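Local coordinates for protein alanine racemase (Enterococcus faecalis, PDB 3E6E) that belongs to the alanine racemase family, pairing an N-terminal TIM-barrel domain with a C-terminal beta domain, and holds a cycloserylamide ligand, DCS, in its pocket, at residues A[94-107]-A[118-132]. The protein carries 1 engineered substitution. Numbering follows the deposited sequence.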
loop_
_atom_site.group_PDB
_atom_site.type_symbol
_atom_site.label_atom_id
_atom_site.label_comp_id
_atom_site.label_asym_id
_atom_site.label_seq_id
_atom_site.Cartn_x
_atom_site.Cartn_y
_atom_site.Cartn_z
ATOM N N VAL A 94 -15.862 24.301 -0.077
ATOM C CA VAL A 94 -15.362 25.632 -0.421
ATOM C C VAL A 94 -15.065 26.438 0.851
ATOM O O VAL A 94 -14.043 27.132 0.931
ATOM C CB VAL A 94 -16.377 26.406 -1.285
ATOM C CG1 VAL A 94 -15.764 27.718 -1.746
ATOM C CG2 VAL A 94 -16.775 25.575 -2.476
ATOM N N PRO A 95 -15.956 26.359 1.859
ATOM C CA PRO A 95 -15.727 27.100 3.101
ATOM C C PRO A 95 -14.444 26.683 3.812
ATOM O O PRO A 95 -13.811 27.499 4.478
ATOM C CB PRO A 95 -16.998 26.828 3.920
ATOM C CG PRO A 95 -17.524 25.570 3.365
ATOM C CD PRO A 95 -17.275 25.704 1.886
ATOM N N LEU A 96 -14.041 25.424 3.677
ATOM C CA LEU A 96 -12.797 25.007 4.311
ATOM C C LEU A 96 -11.660 25.637 3.511
ATOM O O LEU A 96 -10.662 26.090 4.077
ATOM C CB LEU A 96 -12.656 23.480 4.324
ATOM C CG LEU A 96 -13.681 22.651 5.107
ATOM C CD1 LEU A 96 -13.253 21.193 5.076
ATOM C CD2 LEU A 96 -13.795 23.128 6.546
ATOM N N LEU A 97 -11.819 25.672 2.190
ATOM C CA LEU A 97 -10.822 26.280 1.315
ATOM C C LEU A 97 -10.499 27.684 1.837
ATOM O O LEU A 97 -9.327 28.072 1.952
ATOM C CB LEU A 97 -11.366 26.369 -0.106
ATOM C CG LEU A 97 -11.679 25.015 -0.739
ATOM C CD1 LEU A 97 -12.352 25.189 -2.086
ATOM C CD2 LEU A 97 -10.389 24.245 -0.897
ATOM N N ILE A 98 -11.554 28.434 2.153
ATOM C CA ILE A 98 -11.437 29.788 2.684
ATOM C C ILE A 98 -10.792 29.716 4.072
ATOM O O ILE A 98 -9.911 30.518 4.414
ATOM C CB ILE A 98 -12.852 30.462 2.797
ATOM C CG1 ILE A 98 -13.492 30.593 1.403
ATOM C CG2 ILE A 98 -12.758 31.818 3.484
ATOM C CD1 ILE A 98 -12.707 31.432 0.406
ATOM N N GLN A 99 -11.226 28.739 4.863
ATOM C CA GLN A 99 -10.707 28.570 6.212
ATOM C C GLN A 99 -9.184 28.415 6.236
ATOM O O GLN A 99 -8.496 29.105 6.993
ATOM C CB GLN A 99 -11.369 27.364 6.876
ATOM C CG GLN A 99 -11.357 27.422 8.400
ATOM C CD GLN A 99 -11.888 26.144 9.055
ATOM O OE1 GLN A 99 -12.988 25.674 8.748
ATOM N NE2 GLN A 99 -11.100 25.583 9.971
ATOM N N TYR A 100 -8.654 27.530 5.396
ATOM C CA TYR A 100 -7.209 27.293 5.351
ATOM C C TYR A 100 -6.494 28.039 4.228
ATOM O O TYR A 100 -5.364 27.701 3.884
ATOM C CB TYR A 100 -6.928 25.791 5.204
ATOM C CG TYR A 100 -7.449 24.943 6.346
ATOM C CD1 TYR A 100 -8.783 24.556 6.407
ATOM C CD2 TYR A 100 -6.608 24.569 7.398
ATOM C CE1 TYR A 100 -9.270 23.821 7.486
ATOM C CE2 TYR A 100 -7.084 23.838 8.485
ATOM C CZ TYR A 100 -8.415 23.470 8.527
ATOM O OH TYR A 100 -8.895 22.792 9.636
ATOM N N ASP A 101 -7.148 29.060 3.678
ATOM C CA ASP A 101 -6.613 29.859 2.571
ATOM C C ASP A 101 -5.842 28.987 1.607
ATOM O O ASP A 101 -4.651 29.183 1.374
ATOM C CB ASP A 101 -5.697 30.984 3.065
ATOM C CG ASP A 101 -5.366 31.993 1.961
ATOM O OD1 ASP A 101 -6.288 32.686 1.480
ATOM O OD2 ASP A 101 -4.184 32.089 1.567
ATOM N N LEU A 102 -6.534 28.017 1.037
ATOM C CA LEU A 102 -5.901 27.112 0.103
ATOM C C LEU A 102 -6.258 27.473 -1.326
ATOM O O LEU A 102 -7.329 28.011 -1.601
ATOM C CB LEU A 102 -6.362 25.693 0.389
ATOM C CG LEU A 102 -6.226 25.309 1.856
ATOM C CD1 LEU A 102 -7.100 24.115 2.143
ATOM C CD2 LEU A 102 -4.773 25.030 2.173
ATOM N N SER A 103 -5.344 27.185 -2.237
ATOM C CA SER A 103 -5.605 27.433 -3.637
ATOM C C SER A 103 -6.223 26.149 -4.191
ATOM O O SER A 103 -5.816 25.049 -3.824
ATOM C CB SER A 103 -4.308 27.762 -4.357
ATOM O OG SER A 103 -3.755 28.959 -3.840
ATOM N N VAL A 104 -7.215 26.296 -5.060
ATOM C CA VAL A 104 -7.898 25.146 -5.638
ATOM C C VAL A 104 -7.837 25.130 -7.154
ATOM O O VAL A 104 -7.722 26.172 -7.805
ATOM C CB VAL A 104 -9.390 25.115 -5.246
ATOM C CG1 VAL A 104 -9.537 25.149 -3.734
ATOM C CG2 VAL A 104 -10.118 26.293 -5.882
ATOM N N THR A 105 -7.929 23.933 -7.713
ATOM C CA THR A 105 -7.917 23.774 -9.153
ATOM C C THR A 105 -9.364 23.820 -9.593
ATOM O O THR A 105 -10.250 23.425 -8.850
ATOM C CB THR A 105 -7.291 22.422 -9.549
ATOM O OG1 THR A 105 -5.942 22.372 -9.058
ATOM C CG2 THR A 105 -7.290 22.249 -11.064
ATOM N N VAL A 106 -9.605 24.332 -10.788
ATOM C CA VAL A 106 -10.958 24.408 -11.325
ATOM C C VAL A 106 -10.883 24.062 -12.804
ATOM O O VAL A 106 -10.118 24.672 -13.554
ATOM C CB VAL A 106 -11.570 25.829 -11.115
ATOM C CG1 VAL A 106 -10.547 26.887 -11.405
ATOM C CG2 VAL A 106 -12.764 26.016 -12.021
ATOM N N ALA A 107 -11.662 23.069 -13.219
ATOM C CA ALA A 107 -11.633 22.629 -14.606
ATOM C C ALA A 107 -12.965 22.728 -15.346
ATOM O O ALA A 107 -13.143 22.110 -16.397
ATOM C CB ALA A 107 -11.113 21.205 -14.668
ATOM N N GLN A 118 -21.938 30.112 -2.722
ATOM C CA GLN A 118 -21.522 30.077 -1.325
ATOM C C GLN A 118 -20.415 31.035 -0.919
ATOM O O GLN A 118 -19.910 30.956 0.201
ATOM C CB GLN A 118 -21.141 28.645 -0.921
ATOM C CG GLN A 118 -20.214 27.915 -1.884
ATOM C CD GLN A 118 -20.043 26.439 -1.531
ATOM O OE1 GLN A 118 -19.483 26.093 -0.484
ATOM N NE2 GLN A 118 -20.529 25.561 -2.408
ATOM N N LEU A 119 -20.043 31.942 -1.818
ATOM C CA LEU A 119 -19.005 32.919 -1.521
ATOM C C LEU A 119 -19.623 34.273 -1.194
ATOM O O LEU A 119 -20.511 34.753 -1.907
ATOM C CB LEU A 119 -18.054 33.061 -2.703
ATOM C CG LEU A 119 -17.201 31.837 -3.020
ATOM C CD1 LEU A 119 -16.353 32.127 -4.244
ATOM C CD2 LEU A 119 -16.322 31.488 -1.824
ATOM N N THR A 120 -19.148 34.881 -0.110
ATOM C CA THR A 120 -19.644 36.180 0.334
ATOM C C THR A 120 -18.941 37.305 -0.405
ATOM O O THR A 120 -17.717 37.398 -0.376
ATOM C CB THR A 120 -19.422 36.381 1.843
ATOM O OG1 THR A 120 -20.245 35.461 2.573
ATOM C CG2 THR A 120 -19.772 37.809 2.245
ATOM N N PRO A 121 -19.719 38.188 -1.056
ATOM C CA PRO A 121 -19.222 39.333 -1.825
ATOM C C PRO A 121 -17.902 39.901 -1.323
ATOM O O PRO A 121 -16.923 39.949 -2.069
ATOM C CB PRO A 121 -20.362 40.333 -1.714
ATOM C CG PRO A 121 -21.553 39.444 -1.780
ATOM C CD PRO A 121 -21.177 38.299 -0.853
ATOM N N GLU A 122 -17.878 40.323 -0.059
ATOM C CA GLU A 122 -16.674 40.905 0.530
ATOM C C GLU A 122 -16.165 40.091 1.714
ATOM O O GLU A 122 -15.937 40.633 2.797
ATOM C CB GLU A 122 -16.959 42.342 0.976
ATOM C CG GLU A 122 -16.040 43.410 0.366
ATOM C CD GLU A 122 -16.151 43.517 -1.154
ATOM O OE1 GLU A 122 -15.627 44.502 -1.725
ATOM O OE2 GLU A 122 -16.754 42.621 -1.783
ATOM N N SER A 123 -15.982 38.789 1.500
ATOM C CA SER A 123 -15.498 37.884 2.541
ATOM C C SER A 123 -14.068 38.222 2.959
ATOM O O SER A 123 -13.485 37.547 3.816
ATOM C CB SER A 123 -15.557 36.433 2.041
ATOM O OG SER A 123 -14.947 35.533 2.956
ATOM N N ASN A 124 -13.509 39.265 2.354
ATOM C CA ASN A 124 -12.126 39.647 2.608
ATOM C C ASN A 124 -11.171 38.463 2.494
ATOM O O ASN A 124 -9.964 38.607 2.682
ATOM C CB ASN A 124 -11.994 40.296 3.987
ATOM C CG ASN A 124 -12.142 41.805 3.938
ATOM O OD1 ASN A 124 -13.198 42.325 3.578
ATOM N ND2 ASN A 124 -11.081 42.516 4.302
ATOM N N THR A 125 -11.721 37.295 2.182
ATOM C CA THR A 125 -10.910 36.135 1.829
ATOM C C THR A 125 -11.305 35.582 0.463
ATOM O O THR A 125 -12.196 34.739 0.359
ATOM C CB THR A 125 -11.035 35.017 2.881
ATOM O OG1 THR A 125 -12.390 34.554 2.932
ATOM C CG2 THR A 125 -10.626 35.530 4.253
ATOM N N PRO A 126 -10.636 36.061 -0.580
ATOM C CA PRO A 126 -10.915 35.610 -1.950
ATOM C C PRO A 126 -10.536 34.159 -2.155
ATOM O O PRO A 126 -9.625 33.654 -1.503
ATOM C CB PRO A 126 -10.043 36.521 -2.809
ATOM C CG PRO A 126 -9.879 37.742 -1.971
ATOM C CD PRO A 126 -9.670 37.169 -0.596
ATOM N N LEU A 127 -11.234 33.495 -3.068
ATOM C CA LEU A 127 -10.956 32.103 -3.365
ATOM C C LEU A 127 -9.807 32.052 -4.361
ATOM O O LEU A 127 -9.995 32.341 -5.546
ATOM C CB LEU A 127 -12.185 31.416 -3.967
ATOM C CG LEU A 127 -12.004 29.935 -4.345
ATOM C CD1 LEU A 127 -11.872 29.103 -3.082
ATOM C CD2 LEU A 127 -13.183 29.446 -5.170
ATOM N N ARG A 128 -8.619 31.697 -3.871
ATOM C CA ARG A 128 -7.421 31.598 -4.705
ATOM C C ARG A 128 -7.593 30.401 -5.644
ATOM O O ARG A 128 -7.412 29.260 -5.225
ATOM C CB ARG A 128 -6.185 31.393 -3.814
ATOM C CG ARG A 128 -6.270 32.113 -2.465
ATOM C CD ARG A 128 -5.039 31.863 -1.589
ATOM N NE ARG A 128 -3.992 32.877 -1.724
ATOM C CZ ARG A 128 -4.023 34.071 -1.134
ATOM N NH1 ARG A 128 -5.050 34.404 -0.366
ATOM N NH2 ARG A 128 -3.025 34.932 -1.307
ATOM N N VAL A 129 -7.948 30.660 -6.904
ATOM C CA VAL A 129 -8.165 29.587 -7.878
ATOM C C VAL A 129 -7.121 29.502 -8.978
ATOM O O VAL A 129 -6.526 30.493 -9.358
ATOM C CB VAL A 129 -9.549 29.703 -8.593
ATOM C CG1 VAL A 129 -10.634 30.083 -7.597
ATOM C CG2 VAL A 129 -9.467 30.696 -9.727
ATOM N N HIS A 130 -6.915 28.293 -9.482
ATOM C CA HIS A 130 -5.985 28.035 -10.572
ATOM C C HIS A 130 -6.831 27.340 -11.636
ATOM O O HIS A 130 -7.506 26.340 -11.348
ATOM C CB HIS A 130 -4.844 27.116 -10.116
ATOM C CG HIS A 130 -3.796 27.804 -9.296
ATOM N ND1 HIS A 130 -2.511 28.008 -9.752
ATOM C CD2 HIS A 130 -3.835 28.320 -8.043
ATOM C CE1 HIS A 130 -1.805 28.618 -8.816
ATOM N NE2 HIS A 130 -2.585 28.818 -7.768
ATOM N N LEU A 131 -6.820 27.876 -12.853
ATOM C CA LEU A 131 -7.611 27.307 -13.938
ATOM C C LEU A 131 -6.822 26.300 -14.749
ATOM O O LEU A 131 -5.936 26.669 -15.510
ATOM C CB LEU A 131 -8.130 28.430 -14.845
ATOM C CG LEU A 131 -9.438 29.136 -14.459
ATOM C CD1 LEU A 131 -9.485 29.387 -12.977
ATOM C CD2 LEU A 131 -9.549 30.451 -15.231
ATOM N N LYS A 132 -7.140 25.020 -14.602
ATOM C CA LYS A 132 -6.403 24.016 -15.361
ATOM C C LYS A 132 -7.009 23.785 -16.738
ATOM O O LYS A 132 -8.194 23.474 -16.873
ATOM C CB LYS A 132 -6.324 22.669 -14.616
ATOM C CG LYS A 132 -5.339 21.684 -15.293
ATOM C CD LYS A 132 -5.394 20.245 -14.757
ATOM C CE LYS A 132 -4.430 19.321 -15.533
ATOM N NZ LYS A 132 -4.478 17.886 -15.099
#
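Strands 103-106 and 129-132 run parallel, their axes 4.7 Å apart at an angle of 26°, with Val-104, Thr-105 and Val-106 set against Val-129, His-130 and Leu-131. Four backbone hydrogen bonds alternate between them: Val-104 N to Arg-128 O, His-130 N to Val-104 O at 2.8 Å, Val-106 N to His-130 O, and Lys-132 N to Val-106 O. This is a worked example of the beta-alpha-beta unit that builds a TIM barrel. Val-104, Val-106 and Val-129 share a face, where Trp-111 of the linking helix 109-117 packs on the first two and on Leu-127. Leu-127, with CG trans to its backbone N (chi1 179°), carries CD1 to Leu-97 CD1, 4.1 Å away, and against CG1 of Val-94, which also meets Leu-119 CD2 at 3.8 Å. On the other face, His-130 lays CD2 against Ser-103 CB (3.8 Å), while its ring nitrogens bond to His-203 and Glu-164.

Where a Schellman motif ends helix 94-99, Asp-101 reaches over one face of the Arg-128 guanidinium. Asp-101 OD1 lies 2.8 Å from Arg-128 NH1 in a salt bridge whose hydrogen bond is bent and weak, the carboxylate and guanidinium planes lying 69° apart. Glu-164 takes NE of Arg-128 and also accepts from Ser-103 OG. Arg-128 thus has two carboxylate partners, which probably favours its charged form and joins the end of helix 94-99 to the chain leading into strand 129-132.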